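Local structure of putative adhesin (Bacteroides thetaiotaomicron, 4QDG) at residues S16-Y21 with Y27-A32; T39-V42 with N48-D51; R53-T58 with Y65-D70. The protein probably serves as an outer-membrane lipoprotein of the FimB/Mfa2 family that anchors fimbriae, or pili, to the bacterial cell surface. All coordinates share one frame; numbering follows the deposited sequence. Where two conformers were deposited one is given.

Contact 1 of 3, residues S16-Y21 with Y27-A32; sequences SLRFIY and YANAFA
A single amide oxygen, OD1 of Asn29, joins Tyr21 to Phe31 at the start of a helix by accepting two backbone N-H groups from opposite faces of its plane. Tyr21 N gives it the shorter and straighter bond, 2.8 Å to Asn29 OD1 at 172°, while Phe31 N sits above the carbonyl plane and completes an Asx turn. With CG anti to the backbone N (chi1 -171°), the Asn29 side chain lies across Ile20, whose CB is 3.6 Å from OD1. The backbone answers in the other direction: Ala30 N donates to Tyr21 O over 2.9 Å. Asn29 ND2 is used as well, because a water accepts a hydrogen bond from it and donates one to Phe19 O, and these two gripped ends should fix the rotation of the amide. That same Phe19 O lies 3.5 Å above one face of the Phe31 ring, displaced toward the rim. Farther along this ring, Phe19 CB makes a CH-pi contact, 3.9 Å from the Phe31 centroid and over the face. The Tyr21 ring reaches Ala30 CB through CD2. Strand 15-20 thus hands over to helix 31-34 through a short loop; Phe31 also rests on Met146 of strand 140-159, Phe19 packs on strands 38-44 and 75-82, and Tyr21 meets Tyr127 edge-to-face.

Contact 2 of 3, residues T39-V42 with N48-D51; sequences TLLV and NYVD
The pairing of Val42 with Val50 and Asp51 is an antiparallel strand contact near the turn of the beta hairpin formed by strands 38-44 and 49-55, interrupted by an irregularity of the backbone. Val42 N donates to Asp51 O over 2.8 Å, the regular half of a hydrogen-bonded pair whose CA atoms are 5.0 Å apart. The other half is split. Val42 O accepts from Val50 N at 2.8 Å, with a bent N-H...O angle of 139°, and also takes a weak bond from Asp51 N at 3.3 Å. Two residues of one strand therefore stand opposite one residue of the other, which defines a classic beta bulge. Val50 carries the distortion in its backbone, its psi of -56° departing from the extended values of its neighbours, and the short strand segments run 128° apart in direction.

The side chains follow this local twist. Val42 and Asp51 lie on the same face of the sheet, but the Asp51 carboxylate leads away to a salt bridge with Arg53. Val42 CG1, anti to its own nitrogen, instead meets Val50 CB at 3.9 Å, the two valines crossing at a slant. Val50 CB also sits close beside Val42 O. On the other face of the hairpin, Leu41 CD2 approaches the edge of the Tyr49 ring through CE1, a loose 4.4 Å contact. One face of the same ring lies over Asp51 N, displaced toward the rim, and its hydroxyl is hydrogen-bonded to Thr52. Along its other margin strand 38-44 pairs with strand 75-82, where Phe78 and Tyr76 pack against Val42.

Contact 3 of 3, residues R53-T58 with Y65-D70; sequences RIVTGT and YRMKLD
Arg53 lays the aliphatic part of its side chain over Met67, a selenomethionine, with Arg53 CB 3.8 Å from Met67 SE. In one of its two conformers, a bend at chi2 (-88°) carries the arginine past Leu69 in the opposite direction, Arg53 NE comes to 3.5 Å from Leu69 CD2, and the charged end forms a salt bridge to Asp51; these contacts are correspondingly less certain. Two residues on, Val55 CG2 does most of the touching. It meets Met67 CE at 3.6 Å, the methyl being turned toward it by the bend at chi3 (-73°), and it lies 3.3 Å from Tyr65 OH, the valine and tyrosine approaching from opposite directions. The interface is therefore built from side-chain packing. Strands 53-55 and 67-70 run nearly antiparallel at 160°, yet their axes stay 10.4 Å apart, too far for backbone pairing. Each finds its backbone partner in another strand: Arg53 and Val55 bond to strand 38-44, Met67 and Leu69 to strand 15-20. Layers of strands facing each other across a filling of apolar side chains are characteristic of a beta-sandwich, consistent with the transthyretin-like clan of this family.

The three contacts follow one another along the chain, each closing before the next opens, and all fall in one beta-rich region. The centres of contacts 1 and 2 are about 20 Å apart, and that of contact 3 is about 13 Å from either. Strand 49-55 serves both contact 2 and contact 3, and a probable backbone hydrogen bond from Leu40 N to Arg53 O joins the two. Strand 15-20 of contact 1 likewise neighbours strand 67-70 of contact 3. Leu40 connects all three through apolar packing, touching Leu17, Phe19, Met67 and Leu69. An Asx-turn junction, hairpin pairing and packing between strand layers thus combine around a shared interior in this probable fimbrial anchor.

Contact 1 of 3, residues S16-Y21 with Y27-A32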
loop_
_atom_site.group_PDB
_atom_site.type_symbol
_atom_site.label_atom_id
_atom_site.label_comp_id
_atom_site.label_asym_id
_atom_site.label_seq_id
_atom_site.Cartn_x
_atom_site.Cartn_y
_atom_site.Cartn_z
ATOM N N SER A 16 -11.681 10.763 -22.898
ATOM C CA SER A 16 -10.249 10.557 -23.055
ATOM C C SER A 16 -9.656 10.652 -21.659
ATOM O O SER A 16 -9.625 11.727 -21.061
ATOM C CB SER A 16 -9.643 11.567 -24.019
ATOM O OG SER A 16 -8.233 11.419 -24.025
ATOM N N LEU A 17 -9.238 9.526 -21.113
ATOM C CA LEU A 17 -8.769 9.495 -19.734
ATOM C C LEU A 17 -7.282 9.456 -19.577
ATOM O O LEU A 17 -6.609 8.664 -20.222
ATOM C CB LEU A 17 -9.370 8.296 -18.983
ATOM C CG LEU A 17 -10.886 8.194 -18.980
ATOM C CD1 LEU A 17 -11.332 6.950 -18.226
ATOM C CD2 LEU A 17 -11.522 9.446 -18.386
ATOM N N ARG A 18 -6.790 10.288 -18.653
ATOM C CA ARG A 18 -5.398 10.339 -18.194
ATOM C C ARG A 18 -5.371 9.658 -16.827
ATOM O O ARG A 18 -6.346 9.761 -16.065
ATOM C CB ARG A 18 -4.876 11.797 -18.124
ATOM C CG ARG A 18 -3.434 11.927 -17.607
ATOM C CD ARG A 18 -2.906 13.345 -17.654
ATOM N NE ARG A 18 -1.472 13.378 -17.365
ATOM C CZ ARG A 18 -0.886 14.203 -16.498
ATOM N NH1 ARG A 18 -1.609 15.090 -15.818
ATOM N NH2 ARG A 18 0.425 14.142 -16.296
ATOM N N PHE A 19 -4.312 8.898 -16.553
ATOM C CA PHE A 19 -4.156 8.206 -15.278
ATOM C C PHE A 19 -2.897 8.709 -14.579
ATOM O O PHE A 19 -1.814 8.671 -15.162
ATOM C CB PHE A 19 -4.128 6.691 -15.479
ATOM C CG PHE A 19 -5.363 6.162 -16.154
ATOM C CD1 PHE A 19 -5.446 6.096 -17.542
ATOM C CD2 PHE A 19 -6.455 5.731 -15.407
ATOM C CE1 PHE A 19 -6.609 5.639 -18.171
ATOM C CE2 PHE A 19 -7.611 5.263 -16.045
ATOM C CZ PHE A 19 -7.680 5.231 -17.423
ATOM N N ILE A 20 -3.047 9.271 -13.379
ATOM C CA ILE A 20 -1.880 9.789 -12.639
ATOM C C ILE A 20 -1.791 9.157 -11.243
ATOM O O ILE A 20 -2.802 8.713 -10.696
ATOM C CB ILE A 20 -1.841 11.347 -12.560
ATOM C CG1 ILE A 20 -2.867 11.926 -11.580
ATOM C CG2 ILE A 20 -1.978 11.973 -13.959
ATOM C CD1 ILE A 20 -2.574 13.355 -11.105
ATOM N N TYR A 21 -0.556 9.096 -10.697
ATOM C CA TYR A 21 -0.268 8.657 -9.328
ATOM C C TYR A 21 0.703 9.688 -8.730
ATOM O O TYR A 21 1.920 9.536 -8.820
ATOM C CB TYR A 21 0.237 7.194 -9.243
ATOM C CG TYR A 21 0.923 6.838 -7.933
ATOM C CD1 TYR A 21 0.268 6.990 -6.707
ATOM C CD2 TYR A 21 2.254 6.413 -7.912
ATOM C CE1 TYR A 21 0.918 6.713 -5.495
ATOM C CE2 TYR A 21 2.902 6.117 -6.711
ATOM C CZ TYR A 21 2.226 6.257 -5.507
ATOM O OH TYR A 21 2.883 5.948 -4.335
ATOM N N TYR A 27 4.679 14.410 -3.994
ATOM C CA TYR A 27 3.599 15.181 -4.621
ATOM C C TYR A 27 3.849 15.278 -6.158
ATOM O O TYR A 27 3.610 16.312 -6.792
ATOM C CB TYR A 27 3.476 16.582 -3.971
ATOM C CG TYR A 27 2.874 16.577 -2.583
ATOM C CD1 TYR A 27 3.638 16.228 -1.469
ATOM C CD2 TYR A 27 1.555 16.973 -2.373
ATOM C CE1 TYR A 27 3.098 16.255 -0.186
ATOM C CE2 TYR A 27 1.004 16.998 -1.092
ATOM C CZ TYR A 27 1.775 16.623 -0.005
ATOM O OH TYR A 27 1.234 16.652 1.259
ATOM N N ALA A 28 4.378 14.187 -6.728
ATOM C CA ALA A 28 4.741 14.138 -8.128
ATOM C C ALA A 28 4.330 12.818 -8.771
ATOM O O ALA A 28 4.470 11.757 -8.166
ATOM C CB ALA A 28 6.251 14.361 -8.279
ATOM N N ASN A 29 3.854 12.897 -10.028
ATOM C CA ASN A 29 3.371 11.756 -10.800
ATOM C C ASN A 29 4.452 10.705 -11.032
ATOM O O ASN A 29 5.528 10.996 -11.547
ATOM C CB ASN A 29 2.751 12.196 -12.134
ATOM C CG ASN A 29 2.043 11.084 -12.877
ATOM O OD1 ASN A 29 1.532 10.118 -12.277
ATOM N ND2 ASN A 29 2.012 11.195 -14.209
ATOM N N ALA A 30 4.143 9.468 -10.628
ATOM C CA ALA A 30 5.019 8.320 -10.753
ATOM C C ALA A 30 4.277 7.165 -11.407
ATOM O O ALA A 30 4.754 6.017 -11.342
ATOM C CB ALA A 30 5.525 7.915 -9.375
ATOM N N PHE A 31 3.108 7.456 -12.043
ATOM C CA PHE A 31 2.279 6.446 -12.700
ATOM C C PHE A 31 3.091 5.612 -13.698
ATOM O O PHE A 31 3.038 4.393 -13.626
ATOM C CB PHE A 31 1.062 7.075 -13.436
ATOM C CG PHE A 31 0.125 6.029 -14.011
ATOM C CD1 PHE A 31 0.327 5.510 -15.289
ATOM C CD2 PHE A 31 -0.922 5.518 -13.255
ATOM C CE1 PHE A 31 -0.506 4.501 -15.795
ATOM C CE2 PHE A 31 -1.776 4.536 -13.782
ATOM C CZ PHE A 31 -1.563 4.040 -15.047
ATOM N N ALA A 32 3.828 6.279 -14.627
ATOM C CA ALA A 32 4.618 5.653 -15.690
ATOM C C ALA A 32 5.662 4.677 -15.148
ATOM O O ALA A 32 5.880 3.634 -15.756
ATOM C CB ALA A 32 5.297 6.714 -16.551
HETATM O O HOH W 1 0.967 9.286 -16.355
#

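Contact 2 of 3, residues T39-V42 with N48-D51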
loop_
_atom_site.group_PDB
_atom_site.type_symbol
_atom_site.label_atom_id
_atom_site.label_comp_id
_atom_site.label_asym_id
_atom_site.label_seq_id
_atom_site.Cartn_x
_atom_site.Cartn_y
_atom_site.Cartn_z
ATOM N N THR A 39 -6.628 -1.635 -15.000
ATOM C CA THR A 39 -7.975 -2.145 -15.156
ATOM C C THR A 39 -8.873 -0.940 -15.046
ATOM O O THR A 39 -8.913 -0.303 -13.995
ATOM C CB THR A 39 -8.299 -3.244 -14.111
ATOM O OG1 THR A 39 -7.395 -4.335 -14.246
ATOM C CG2 THR A 39 -9.736 -3.767 -14.235
ATOM N N LEU A 40 -9.594 -0.624 -16.109
ATOM C CA LEU A 40 -10.509 0.526 -16.113
ATOM C C LEU A 40 -11.958 0.011 -16.273
ATOM O O LEU A 40 -12.275 -0.691 -17.235
ATOM C CB LEU A 40 -10.103 1.526 -17.229
ATOM C CG LEU A 40 -10.847 2.872 -17.347
ATOM C CD1 LEU A 40 -12.208 2.713 -18.034
ATOM C CD2 LEU A 40 -10.911 3.650 -16.024
ATOM N N LEU A 41 -12.821 0.366 -15.322
ATOM C CA LEU A 41 -14.227 -0.049 -15.304
ATOM C C LEU A 41 -15.141 1.123 -15.594
ATOM O O LEU A 41 -14.913 2.222 -15.081
ATOM C CB LEU A 41 -14.594 -0.670 -13.950
ATOM C CG LEU A 41 -13.753 -1.859 -13.518
ATOM C CD1 LEU A 41 -13.689 -1.927 -12.039
ATOM C CD2 LEU A 41 -14.283 -3.140 -14.082
ATOM N N VAL A 42 -16.162 0.890 -16.437
ATOM C CA VAL A 42 -17.115 1.899 -16.878
ATOM C C VAL A 42 -18.469 1.573 -16.286
ATOM O O VAL A 42 -18.971 0.469 -16.473
ATOM C CB VAL A 42 -17.198 2.031 -18.446
ATOM C CG1 VAL A 42 -18.084 3.214 -18.863
ATOM C CG2 VAL A 42 -15.814 2.150 -19.089
ATOM N N ASN A 48 -24.625 1.227 -12.995
ATOM C CA ASN A 48 -24.680 -0.100 -13.623
ATOM C C ASN A 48 -23.501 -0.327 -14.535
ATOM O O ASN A 48 -23.118 0.571 -15.291
ATOM C CB ASN A 48 -25.988 -0.322 -14.390
ATOM C CG ASN A 48 -27.222 -0.105 -13.547
ATOM O OD1 ASN A 48 -28.059 0.749 -13.861
ATOM N ND2 ASN A 48 -27.333 -0.829 -12.425
ATOM N N TYR A 49 -22.929 -1.543 -14.472
ATOM C CA TYR A 49 -21.790 -1.976 -15.282
ATOM C C TYR A 49 -22.035 -1.690 -16.760
ATOM O O TYR A 49 -23.147 -1.932 -17.256
ATOM C CB TYR A 49 -21.491 -3.477 -15.064
ATOM C CG TYR A 49 -20.333 -3.982 -15.902
ATOM C CD1 TYR A 49 -19.016 -3.818 -15.478
ATOM C CD2 TYR A 49 -20.550 -4.555 -17.153
ATOM C CE1 TYR A 49 -17.944 -4.248 -16.262
ATOM C CE2 TYR A 49 -19.486 -4.968 -17.953
ATOM C CZ TYR A 49 -18.184 -4.829 -17.497
ATOM O OH TYR A 49 -17.138 -5.254 -18.274
ATOM N N VAL A 50 -20.991 -1.192 -17.465
ATOM C CA VAL A 50 -21.064 -0.877 -18.898
ATOM C C VAL A 50 -19.944 -1.636 -19.625
ATOM O O VAL A 50 -20.229 -2.333 -20.604
ATOM C CB VAL A 50 -21.009 0.671 -19.173
ATOM C CG1 VAL A 50 -20.862 0.992 -20.661
ATOM C CG2 VAL A 50 -22.211 1.405 -18.575
ATOM N N ASP A 51 -18.671 -1.448 -19.195
ATOM C CA ASP A 51 -17.520 -2.078 -19.843
ATOM C C ASP A 51 -16.281 -2.097 -18.958
ATOM O O ASP A 51 -16.229 -1.449 -17.912
ATOM C CB ASP A 51 -17.179 -1.365 -21.174
ATOM C CG ASP A 51 -16.503 -2.234 -22.249
ATOM O OD1 ASP A 51 -16.386 -3.475 -22.043
ATOM O OD2 ASP A 51 -16.093 -1.678 -23.286
#

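Contact 3 of 3, residues R53-T58 with Y65-D70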
loop_
_atom_site.group_PDB
_atom_site.type_symbol
_atom_site.label_atom_id
_atom_site.label_comp_id
_atom_site.label_asym_id
_atom_site.label_seq_id
_atom_site.Cartn_x
_atom_site.Cartn_y
_atom_site.Cartn_z
ATOM N N ARG A 53 -11.846 -2.188 -19.569
ATOM C CA ARG A 53 -10.677 -2.008 -20.428
ATOM C C ARG A 53 -9.445 -2.419 -19.640
ATOM O O ARG A 53 -9.252 -1.945 -18.516
ATOM C CB ARG A 53 -10.548 -0.551 -20.918
ATOM C CG ARG A 53 -11.562 -0.130 -21.973
ATOM C CD ARG A 53 -11.126 -0.421 -23.407
ATOM N NE ARG A 53 -12.141 0.005 -24.374
ATOM C CZ ARG A 53 -13.231 -0.693 -24.675
ATOM N NH1 ARG A 53 -13.455 -1.869 -24.103
ATOM N NH2 ARG A 53 -14.101 -0.225 -25.558
ATOM N N ILE A 54 -8.641 -3.316 -20.190
ATOM C CA ILE A 54 -7.441 -3.774 -19.511
ATOM C C ILE A 54 -6.223 -3.365 -20.337
ATOM O O ILE A 54 -6.206 -3.601 -21.537
ATOM C CB ILE A 54 -7.534 -5.297 -19.225
ATOM C CG1 ILE A 54 -8.442 -5.521 -17.988
ATOM C CG2 ILE A 54 -6.143 -5.925 -18.991
ATOM C CD1 ILE A 54 -9.318 -6.709 -18.074
ATOM N N VAL A 55 -5.228 -2.712 -19.698
ATOM C CA VAL A 55 -3.999 -2.279 -20.383
ATOM C C VAL A 55 -2.774 -2.863 -19.645
ATOM O O VAL A 55 -2.582 -2.564 -18.471
ATOM C CB VAL A 55 -3.885 -0.740 -20.536
ATOM C CG1 VAL A 55 -2.684 -0.370 -21.393
ATOM C CG2 VAL A 55 -5.157 -0.147 -21.121
ATOM N N THR A 56 -1.942 -3.661 -20.347
ATOM C CA THR A 56 -0.756 -4.310 -19.773
ATOM C C THR A 56 0.548 -3.985 -20.528
ATOM O O THR A 56 1.631 -4.307 -20.025
ATOM C CB THR A 56 -0.946 -5.837 -19.724
ATOM O OG1 THR A 56 -1.406 -6.312 -20.990
ATOM C CG2 THR A 56 -1.881 -6.284 -18.595
ATOM N N GLY A 57 0.440 -3.330 -21.682
ATOM C CA GLY A 57 1.576 -2.986 -22.532
ATOM C C GLY A 57 2.559 -1.926 -22.056
ATOM O O GLY A 57 2.490 -1.459 -20.920
ATOM N N THR A 58 3.500 -1.555 -22.953
ATOM C CA THR A 58 4.562 -0.568 -22.724
ATOM C C THR A 58 4.013 0.862 -22.789
ATOM O O THR A 58 4.671 1.788 -22.307
ATOM C CB THR A 58 5.720 -0.756 -23.735
ATOM O OG1 THR A 58 5.257 -0.484 -25.066
ATOM C CG2 THR A 58 6.348 -2.155 -23.666
ATOM N N TYR A 65 0.285 8.945 -22.513
ATOM C CA TYR A 65 -0.773 7.941 -22.637
ATOM C C TYR A 65 -2.129 8.461 -22.187
ATOM O O TYR A 65 -2.255 9.071 -21.119
ATOM C CB TYR A 65 -0.457 6.646 -21.817
ATOM C CG TYR A 65 -1.608 5.656 -21.766
ATOM C CD1 TYR A 65 -2.069 5.031 -22.921
ATOM C CD2 TYR A 65 -2.303 5.425 -20.579
ATOM C CE1 TYR A 65 -3.178 4.185 -22.896
ATOM C CE2 TYR A 65 -3.411 4.572 -20.540
ATOM C CZ TYR A 65 -3.838 3.947 -21.701
ATOM O OH TYR A 65 -4.923 3.108 -21.690
ATOM N N ARG A 66 -3.141 8.191 -23.021
ATOM C CA ARG A 66 -4.548 8.522 -22.778
ATOM C C ARG A 66 -5.421 7.377 -23.235
ATOM O O ARG A 66 -5.109 6.731 -24.226
ATOM C CB ARG A 66 -4.993 9.817 -23.495
ATOM C CG ARG A 66 -4.213 11.086 -23.156
ATOM C CD ARG A 66 -4.350 11.572 -21.733
ATOM N NE ARG A 66 -3.588 12.803 -21.548
ATOM C CZ ARG A 66 -2.331 12.863 -21.124
ATOM N NH1 ARG A 66 -1.680 11.752 -20.782
ATOM N NH2 ARG A 66 -1.722 14.033 -21.012
HETATM N N MSE A 67 -6.489 7.104 -22.528
HETATM C CA MSE A 67 -7.396 6.053 -22.931
HETATM C C MSE A 67 -8.600 6.691 -23.599
HETATM O O MSE A 67 -9.389 7.367 -22.938
HETATM C CB MSE A 67 -7.822 5.176 -21.747
HETATM C CG MSE A 67 -8.657 3.981 -22.191
HETATM SE SE MSE A 67 -9.416 3.024 -20.702
HETATM C CE MSE A 67 -7.752 2.163 -20.060
ATOM N N LYS A 68 -8.733 6.471 -24.918
ATOM C CA LYS A 68 -9.842 6.966 -25.707
ATOM C C LYS A 68 -10.993 5.987 -25.589
ATOM O O LYS A 68 -10.812 4.796 -25.848
ATOM C CB LYS A 68 -9.388 7.134 -27.150
ATOM C CG LYS A 68 -10.438 7.668 -28.102
ATOM C CD LYS A 68 -9.874 7.735 -29.544
ATOM C CE LYS A 68 -9.837 6.402 -30.269
ATOM N NZ LYS A 68 -11.194 5.958 -30.690
ATOM N N LEU A 69 -12.163 6.468 -25.148
ATOM C CA LEU A 69 -13.336 5.622 -25.030
ATOM C C LEU A 69 -14.478 6.176 -25.836
ATOM O O LEU A 69 -14.978 7.258 -25.529
ATOM C CB LEU A 69 -13.787 5.412 -23.562
ATOM C CG LEU A 69 -12.879 4.616 -22.632
ATOM C CD1 LEU A 69 -13.324 4.769 -21.174
ATOM C CD2 LEU A 69 -12.884 3.152 -22.983
ATOM N N ASP A 70 -14.928 5.412 -26.837
ATOM C CA ASP A 70 -16.116 5.747 -27.606
ATOM C C ASP A 70 -17.318 5.345 -26.760
ATOM O O ASP A 70 -17.422 4.190 -26.369
ATOM C CB ASP A 70 -16.113 5.068 -28.993
ATOM C CG ASP A 70 -15.115 5.700 -29.930
ATOM O OD1 ASP A 70 -15.302 6.890 -30.282
ATOM O OD2 ASP A 70 -14.128 5.031 -30.276
#